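Local coordinates for protein transcriptional regulator fur family (Xanthomonas campestris pv. campestris, PDB 7DH8) that binds zinc and probably acts as a DNA-binding transcriptional regulator of zinc uptake in the Fur family, at residues D88-A92 with N93-H97; R46-V49 with L50-A54. One frame throughout, in Å; residues are numbered along the deposited sequence.

Contact 1 (D88-A92 with N93-H97). With ZN (zinc ion), chain B.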
loop_
_atom_site.group_PDB
_atom_site.type_symbol
_atom_site.label_atom_id
_atom_site.label_comp_id
_atom_site.label_asym_id
_atom_site.label_seq_id
_atom_site.Cartn_x
_atom_site.Cartn_y
_atom_site.Cartn_z
ATOM N N ASP A 88 15.040 3.078 -10.053
ATOM C CA ASP A 88 14.514 4.378 -9.616
ATOM C C ASP A 88 14.090 5.250 -10.804
ATOM O O ASP A 88 13.045 5.901 -10.761
ATOM C CB ASP A 88 15.557 5.146 -8.813
ATOM C CG ASP A 88 15.850 4.519 -7.447
ATOM O OD1 ASP A 88 14.962 3.901 -6.835
ATOM O OD2 ASP A 88 16.990 4.683 -6.975
ATOM N N PHE A 89 14.921 5.307 -11.848
ATOM C CA PHE A 89 14.595 6.095 -13.025
ATOM C C PHE A 89 13.281 5.632 -13.628
ATOM O O PHE A 89 12.383 6.441 -13.891
ATOM C CB PHE A 89 15.733 6.001 -14.040
ATOM C CG PHE A 89 15.352 6.430 -15.417
ATOM C CD1 PHE A 89 15.446 7.755 -15.787
ATOM C CD2 PHE A 89 14.887 5.506 -16.346
ATOM C CE1 PHE A 89 15.085 8.154 -17.046
ATOM C CE2 PHE A 89 14.522 5.897 -17.612
ATOM C CZ PHE A 89 14.628 7.223 -17.967
ATOM N N LEU A 90 13.143 4.315 -13.831
ATOM C CA LEU A 90 11.904 3.759 -14.350
ATOM C C LEU A 90 10.705 4.168 -13.495
ATOM O O LEU A 90 9.642 4.513 -14.021
ATOM C CB LEU A 90 12.029 2.233 -14.444
ATOM C CG LEU A 90 13.129 1.809 -15.423
ATOM C CD1 LEU A 90 13.322 0.290 -15.422
ATOM C CD2 LEU A 90 12.804 2.308 -16.835
ATOM N N MET A 91 10.865 4.192 -12.177
ATOM C CA MET A 91 9.716 4.496 -11.332
ATOM C C MET A 91 9.369 5.983 -11.366
ATOM O O MET A 91 8.184 6.355 -11.398
ATOM C CB MET A 91 10.004 4.046 -9.904
ATOM C CG MET A 91 9.798 2.528 -9.659
ATOM S SD MET A 91 10.122 2.214 -7.917
ATOM C CE MET A 91 11.762 2.874 -7.737
ATOM N N ALA A 92 10.382 6.850 -11.337
ATOM C CA ALA A 92 10.093 8.276 -11.229
ATOM C C ALA A 92 9.390 8.776 -12.484
ATOM O O ALA A 92 8.546 9.685 -12.413
ATOM C CB ALA A 92 11.385 9.053 -10.959
ATOM N N ASN A 93 9.677 8.139 -13.617
ATOM C CA ASN A 93 9.090 8.445 -14.914
ATOM C C ASN A 93 7.860 7.608 -15.239
ATOM O O ASN A 93 7.364 7.659 -16.374
ATOM C CB ASN A 93 10.158 8.261 -15.983
ATOM C CG ASN A 93 11.270 9.273 -15.840
ATOM O OD1 ASN A 93 11.086 10.444 -16.167
ATOM N ND2 ASN A 93 12.409 8.847 -15.301
ATOM N N GLY A 94 7.378 6.817 -14.292
ATOM C CA GLY A 94 6.131 6.105 -14.464
ATOM C C GLY A 94 6.157 4.932 -15.416
ATOM O O GLY A 94 5.082 4.499 -15.849
ATOM N N PHE A 95 7.331 4.394 -15.751
ATOM C CA PHE A 95 7.392 3.187 -16.570
ATOM C C PHE A 95 7.265 1.896 -15.763
ATOM O O PHE A 95 7.014 0.847 -16.346
ATOM C CB PHE A 95 8.695 3.161 -17.378
ATOM C CG PHE A 95 8.890 4.395 -18.225
ATOM C CD1 PHE A 95 7.975 4.710 -19.242
ATOM C CD2 PHE A 95 9.961 5.249 -18.010
ATOM C CE1 PHE A 95 8.143 5.831 -20.025
ATOM C CE2 PHE A 95 10.131 6.374 -18.798
ATOM C CZ PHE A 95 9.222 6.671 -19.801
ATOM N N VAL A 96 7.460 1.954 -14.453
ATOM C CA VAL A 96 7.412 0.786 -13.572
ATOM C C VAL A 96 6.672 1.243 -12.338
ATOM O O VAL A 96 6.837 2.387 -11.908
ATOM C CB VAL A 96 8.827 0.298 -13.219
ATOM C CG1 VAL A 96 8.845 -0.474 -11.849
ATOM C CG2 VAL A 96 9.433 -0.533 -14.388
ATOM N N HIS A 97 5.814 0.393 -11.794
ATOM C CA HIS A 97 5.112 0.721 -10.577
ATOM C C HIS A 97 5.636 -0.174 -9.481
ATOM O O HIS A 97 5.820 -1.371 -9.698
ATOM C CB HIS A 97 3.586 0.520 -10.696
ATOM C CG HIS A 97 2.941 1.400 -11.724
ATOM N ND1 HIS A 97 2.613 2.714 -11.463
ATOM C CD2 HIS A 97 2.547 1.158 -12.996
ATOM C CE1 HIS A 97 2.067 3.251 -12.544
ATOM N NE2 HIS A 97 1.984 2.317 -13.478
HETATM ZN ZN ZN B . 0.965 2.664 -15.181
#

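Contact 2 (R46-V49 with L50-A54)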
loop_
_atom_site.group_PDB
_atom_site.type_symbol
_atom_site.label_atom_id
_atom_site.label_comp_id
_atom_site.label_asym_id
_atom_site.label_seq_id
_atom_site.Cartn_x
_atom_site.Cartn_y
_atom_site.Cartn_z
ATOM N N ARG A 46 18.892 0.542 -18.205
ATOM C CA ARG A 46 17.483 0.803 -17.942
ATOM C C ARG A 46 16.583 -0.027 -18.850
ATOM O O ARG A 46 15.460 -0.392 -18.459
ATOM C CB ARG A 46 17.180 2.286 -18.140
ATOM C CG ARG A 46 17.793 3.179 -17.122
ATOM C CD ARG A 46 17.992 4.552 -17.735
ATOM N NE ARG A 46 18.163 5.562 -16.708
ATOM C CZ ARG A 46 18.670 6.766 -16.937
ATOM N NH1 ARG A 46 19.034 7.101 -18.166
ATOM N NH2 ARG A 46 18.808 7.631 -15.941
ATOM N N ALA A 47 17.041 -0.290 -20.076
ATOM C CA ALA A 47 16.245 -1.045 -21.026
ATOM C C ALA A 47 16.183 -2.516 -20.632
ATOM O O ALA A 47 15.120 -3.155 -20.738
ATOM C CB ALA A 47 16.828 -0.886 -22.434
ATOM N N ASN A 48 17.314 -3.063 -20.165
ATOM C CA ASN A 48 17.339 -4.453 -19.736
ATOM C C ASN A 48 16.568 -4.649 -18.442
ATOM O O ASN A 48 15.947 -5.700 -18.248
ATOM C CB ASN A 48 18.781 -4.945 -19.574
ATOM C CG ASN A 48 18.862 -6.456 -19.414
ATOM O OD1 ASN A 48 18.172 -7.207 -20.118
ATOM N ND2 ASN A 48 19.710 -6.914 -18.492
ATOM N N VAL A 49 16.598 -3.670 -17.538
ATOM C CA VAL A 49 15.782 -3.785 -16.341
ATOM C C VAL A 49 14.311 -3.717 -16.719
ATOM O O VAL A 49 13.509 -4.563 -16.313
ATOM C CB VAL A 49 16.166 -2.708 -15.313
ATOM C CG1 VAL A 49 15.156 -2.667 -14.179
ATOM C CG2 VAL A 49 17.507 -3.062 -14.721
ATOM N N LEU A 50 13.953 -2.738 -17.556
ATOM C CA LEU A 50 12.573 -2.579 -17.982
ATOM C C LEU A 50 12.105 -3.822 -18.702
ATOM O O LEU A 50 11.025 -4.350 -18.411
ATOM C CB LEU A 50 12.438 -1.351 -18.894
ATOM C CG LEU A 50 11.062 -1.211 -19.555
ATOM C CD1 LEU A 50 9.978 -0.998 -18.496
ATOM C CD2 LEU A 50 11.043 -0.092 -20.583
ATOM N N ARG A 51 12.937 -4.325 -19.630
ATOM C CA ARG A 51 12.589 -5.522 -20.392
ATOM C C ARG A 51 12.357 -6.717 -19.475
ATOM O O ARG A 51 11.376 -7.458 -19.641
ATOM C CB ARG A 51 13.684 -5.834 -21.414
ATOM C CG ARG A 51 13.358 -7.011 -22.330
ATOM C CD ARG A 51 14.614 -7.594 -23.009
ATOM N NE ARG A 51 15.653 -6.585 -23.223
ATOM C CZ ARG A 51 15.580 -5.586 -24.105
ATOM N NH1 ARG A 51 14.515 -5.443 -24.893
ATOM N NH2 ARG A 51 16.587 -4.724 -24.196
ATOM N N LEU A 52 13.270 -6.946 -18.517
ATOM C CA LEU A 52 13.097 -8.048 -17.578
ATOM C C LEU A 52 11.789 -7.924 -16.800
ATOM O O LEU A 52 11.067 -8.913 -16.619
ATOM C CB LEU A 52 14.284 -8.107 -16.608
ATOM C CG LEU A 52 15.617 -8.638 -17.210
ATOM C CD1 LEU A 52 16.774 -8.511 -16.186
ATOM C CD2 LEU A 52 15.479 -10.061 -17.754
ATOM N N ILE A 53 11.470 -6.727 -16.301
ATOM C CA ILE A 53 10.242 -6.612 -15.506
ATOM C C ILE A 53 9.021 -6.854 -16.397
ATOM O O ILE A 53 8.119 -7.615 -16.041
ATOM C CB ILE A 53 10.185 -5.251 -14.776
ATOM C CG1 ILE A 53 11.298 -5.130 -13.736
ATOM C CG2 ILE A 53 8.761 -4.961 -14.130
ATOM C CD1 ILE A 53 11.482 -3.727 -13.206
ATOM N N ALA A 54 9.023 -6.275 -17.598
ATOM C CA ALA A 54 7.899 -6.424 -18.520
ATOM C C ALA A 54 7.664 -7.883 -18.926
ATOM O O ALA A 54 6.521 -8.281 -19.161
ATOM C CB ALA A 54 8.129 -5.554 -19.758
#

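Contact 1 (D88-A92 with N93-H97)
Asn93 folds back over the last turn of helix 80-92 and grips the carbonyl oxygen of Phe89 twice, through its own backbone and through its side chain. Asn93 N lies 3.2 Å from Phe89 O, and Asn93 ND2 comes closer, at 2.8 Å from the same oxygen, the two donors arriving from opposite faces of the carbonyl plane. With CG beside the backbone N (chi1 -66°), the amide is also carried over the Phe89 ring, where ND2 sits 3.2 Å above the plane toward the rim. A Schellman motif ends the helix: Phe95 N bonds to Leu90 O at 2.9 Å and Gly94 N to Met91 O at 3.0 Å, with Gly94 at positive phi as the C-prime residue. The tightly packed part is apolar, with Leu90 CB 3.8 Å from Val96 CG2 and both residues buried. Met91 CG reaches Val96 CG1, but Met91 is less enclosed, and Ala92 lies on the solvent side. Beyond the turn, His97 NE2 binds zinc at 2.0 Å in a site completed by Cys108, His116 and Glu131. The turn thus gives the carbonyl oxygens of Phe89, Leu90 and Met91 donors from Asn93, Phe95 and Gly94, and leads within a few residues to a metal ligand.

Contact 2 (R46-V49 with L50-A54)
Helix 44-56, one of the helices of the N-terminal winged-helix DNA-binding domain expected of a Fur-family protein, supplies this contact between successive turns. Its backbone ladder is regular: Arg46 O accepts from Leu50 N at 2.9 Å, Ala47 O from Arg51 N at 2.7 Å, and Asn48 O and Val49 O from Leu52 N and Ile53 N. On the buried side Val49 and Ile53, one turn apart, run alongside each other, with Val49 CG1 3.9 Å from Ile53 CD1. Leu65 and Val69 of helix 62-69 pack on Val49, while Leu50 meets Phe27 and Val31 of helix 25-35. The partly exposed side is more polar. The Arg51 chain starts extended, with CG anti to the backbone N (chi1 -176°), then bends at chi3, which turns the guanidinium back along the helix so that Ala47 O lies over one face of it, toward its rim and 3.9 Å from the plane. Asn48 meets the edge of that group, the amide and guanidinium planes 36° apart, and its OD1 stays 4.0 Å from Arg51 NE. Leu52 crosses the same amide obliquely, its CD1 4.1 Å from Asn48 ND2.

In the fold
Contact 2, within helix 44-56, precedes contact 1, at the end of helix 80-92, along the chain, and their centres lie 11 Å apart. The two meet directly: Arg46 makes a cation-pi interaction with Phe89, its NE 3.2 Å from Phe89 CG, and Leu90 CD1 packs 3.7 Å from Val49 CG1. Helix 44-56 thus packs against helix 80-92, whose C-terminal end leads into strand 96-99, paired antiparallel with strand 104-107. Since that strand carries the zinc ligand His97, contact 1 takes the chain from the helical core of the probable DNA-binding domain, to which contact 2 belongs, to the metal site, consistent with zinc binding influencing how that domain is placed.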